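PDB 1VBF: protein-L-isoaspartate(D-aspartate) O-methyltransferase from Sulfolobus tokodaii, which probably methylates L-isoaspartyl residues of age-damaged proteins, using S-adenosyl-L-methionine as methyl donor, and so takes part in their repair or degradation. Local coordinates for residues B[75-80]-B[136-141]. Residues are numbered along the deposited sequence; the frame is centred on the assembly and turned at random.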
loop_
_atom_site.group_PDB
_atom_site.type_symbol
_atom_site.label_atom_id
_atom_site.label_comp_id
_atom_site.label_asym_id
_atom_site.label_seq_id
_atom_site.Cartn_x
_atom_site.Cartn_y
_atom_site.Cartn_z
ATOM N N LEU B 75 24.528 -28.085 -17.026
ATOM C CA LEU B 75 24.504 -27.889 -15.581
ATOM C C LEU B 75 23.084 -27.438 -15.223
ATOM O O LEU B 75 22.572 -26.494 -15.830
ATOM C CB LEU B 75 25.509 -26.811 -15.164
ATOM C CG LEU B 75 25.386 -26.368 -13.700
ATOM C CD1 LEU B 75 25.879 -27.474 -12.795
ATOM C CD2 LEU B 75 26.179 -25.099 -13.455
ATOM N N GLU B 76 22.455 -28.109 -14.262
ATOM C CA GLU B 76 21.100 -27.775 -13.816
ATOM C C GLU B 76 21.074 -27.406 -12.331
ATOM O O GLU B 76 21.362 -28.262 -11.490
ATOM C CB GLU B 76 20.154 -28.966 -14.012
ATOM C CG GLU B 76 18.781 -28.754 -13.390
ATOM C CD GLU B 76 17.927 -30.006 -13.350
ATOM O OE1 GLU B 76 18.269 -30.935 -12.593
ATOM O OE2 GLU B 76 16.904 -30.066 -14.066
ATOM N N ILE B 77 20.703 -26.163 -12.005
ATOM C CA ILE B 77 20.645 -25.731 -10.607
ATOM C C ILE B 77 19.242 -25.892 -10.003
ATOM O O ILE B 77 18.360 -25.075 -10.251
ATOM C CB ILE B 77 21.047 -24.253 -10.433
ATOM C CG1 ILE B 77 22.349 -23.931 -11.187
ATOM C CG2 ILE B 77 21.182 -23.945 -8.953
ATOM C CD1 ILE B 77 23.565 -24.737 -10.795
ATOM N N GLY B 78 19.046 -26.944 -9.213
ATOM C CA GLY B 78 17.764 -27.186 -8.581
ATOM C C GLY B 78 17.097 -28.479 -9.022
ATOM O O GLY B 78 15.995 -28.472 -9.569
ATOM N N THR B 79 17.741 -29.607 -8.761
ATOM C CA THR B 79 17.220 -30.911 -9.164
ATOM C C THR B 79 15.742 -31.128 -8.871
ATOM O O THR B 79 14.988 -31.555 -9.744
ATOM C CB THR B 79 18.036 -32.060 -8.508
ATOM O OG1 THR B 79 19.422 -31.878 -8.819
ATOM C CG2 THR B 79 17.590 -33.421 -9.036
ATOM N N GLY B 80 15.322 -30.837 -7.652
ATOM C CA GLY B 80 13.928 -31.034 -7.325
ATOM C C GLY B 80 13.535 -32.490 -7.473
ATOM O O GLY B 80 14.273 -33.362 -7.022
ATOM N N ASP B 136 27.736 -26.465 -21.526
ATOM C CA ASP B 136 27.174 -25.922 -22.756
ATOM C C ASP B 136 25.936 -25.111 -22.423
ATOM O O ASP B 136 25.673 -24.085 -23.035
ATOM C CB ASP B 136 26.792 -27.055 -23.717
ATOM C CG ASP B 136 28.010 -27.729 -24.339
ATOM O OD1 ASP B 136 28.534 -27.176 -25.339
ATOM O OD2 ASP B 136 28.439 -28.793 -23.810
ATOM N N ARG B 137 25.199 -25.569 -21.420
ATOM C CA ARG B 137 23.965 -24.933 -21.021
ATOM C C ARG B 137 23.809 -24.992 -19.509
ATOM O O ARG B 137 24.393 -25.859 -18.845
ATOM C CB ARG B 137 22.782 -25.687 -21.644
ATOM C CG ARG B 137 22.858 -25.938 -23.138
ATOM C CD ARG B 137 22.475 -24.716 -23.923
ATOM N NE ARG B 137 23.447 -24.422 -24.964
ATOM C CZ ARG B 137 23.151 -24.384 -26.250
ATOM N NH1 ARG B 137 21.908 -24.627 -26.614
ATOM N NH2 ARG B 137 24.079 -24.092 -27.154
ATOM N N VAL B 138 22.994 -24.077 -18.982
ATOM C CA VAL B 138 22.675 -24.027 -17.568
ATOM C C VAL B 138 21.221 -23.581 -17.389
ATOM O O VAL B 138 20.776 -22.625 -18.023
ATOM C CB VAL B 138 23.560 -23.039 -16.816
ATOM C CG1 VAL B 138 23.118 -22.995 -15.376
ATOM C CG2 VAL B 138 25.011 -23.434 -16.927
ATOM N N VAL B 139 20.475 -24.281 -16.542
ATOM C CA VAL B 139 19.086 -23.929 -16.264
ATOM C C VAL B 139 18.979 -23.767 -14.768
ATOM O O VAL B 139 19.492 -24.602 -14.029
ATOM C CB VAL B 139 18.117 -25.051 -16.582
ATOM C CG1 VAL B 139 16.740 -24.475 -16.930
ATOM C CG2 VAL B 139 18.678 -25.910 -17.645
ATOM N N VAL B 140 18.300 -22.726 -14.302
ATOM C CA VAL B 140 18.149 -22.538 -12.859
ATOM C C VAL B 140 16.658 -22.550 -12.606
ATOM O O VAL B 140 15.942 -21.925 -13.347
ATOM C CB VAL B 140 18.791 -21.198 -12.425
ATOM C CG1 VAL B 140 18.965 -21.155 -10.903
ATOM C CG2 VAL B 140 20.131 -21.036 -13.130
ATOM N N TRP B 141 16.189 -23.261 -11.588
ATOM C CA TRP B 141 14.758 -23.345 -11.319
ATOM C C TRP B 141 14.323 -22.562 -10.101
ATOM O O TRP B 141 13.419 -22.964 -9.364
ATOM C CB TRP B 141 14.309 -24.805 -11.155
ATOM C CG TRP B 141 14.518 -25.658 -12.378
ATOM C CD1 TRP B 141 15.501 -26.577 -12.565
ATOM C CD2 TRP B 141 13.778 -25.609 -13.618
ATOM N NE1 TRP B 141 15.440 -27.096 -13.832
ATOM C CE2 TRP B 141 14.399 -26.529 -14.501
ATOM C CE3 TRP B 141 12.666 -24.879 -14.063
ATOM C CZ2 TRP B 141 13.939 -26.742 -15.814
ATOM C CZ3 TRP B 141 12.210 -25.096 -15.387
ATOM C CH2 TRP B 141 12.851 -26.018 -16.236
#
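L75 and I77 pair with V138 and V140 as parallel neighbours, a worked example of strand pairing at the middle of a Rossmann-like class I methyltransferase sheet. The ladder is regular: L75 N donates to R137 O (2.9 Å), V139 N to L75 O, I77 N to V139 O (2.8 Å) and W141 N to I77 O. The tight part is the aliphatic face, where L75 and V138 lie side by side, L75 CB to V138 CG2 3.8 Å, and CG1 of V140 rests against CB of I77; M161 of strand 159-165 continues this layer.

The looser side lies beyond the carboxyl ends, where G78 and W141 are partly exposed; this glycine-rich turn borders the S-adenosylmethionine site in relatives. From the V139 face, E76, its CG anti to the backbone N (chi1 172°) and its chain extended, brings OE2 to the indole edge, a weak bond of 3.3 Å from W141 NE1. V139 CG1 sits above the rim of one indole face, and Y84 stacks on the ring. With an alanine here, S97 and T85 would probably lose their shared acceptor, E76 OE1, and the indole its weak partner. The chemistry implies a buried carboxylate held mainly by second-shell hydroxyls.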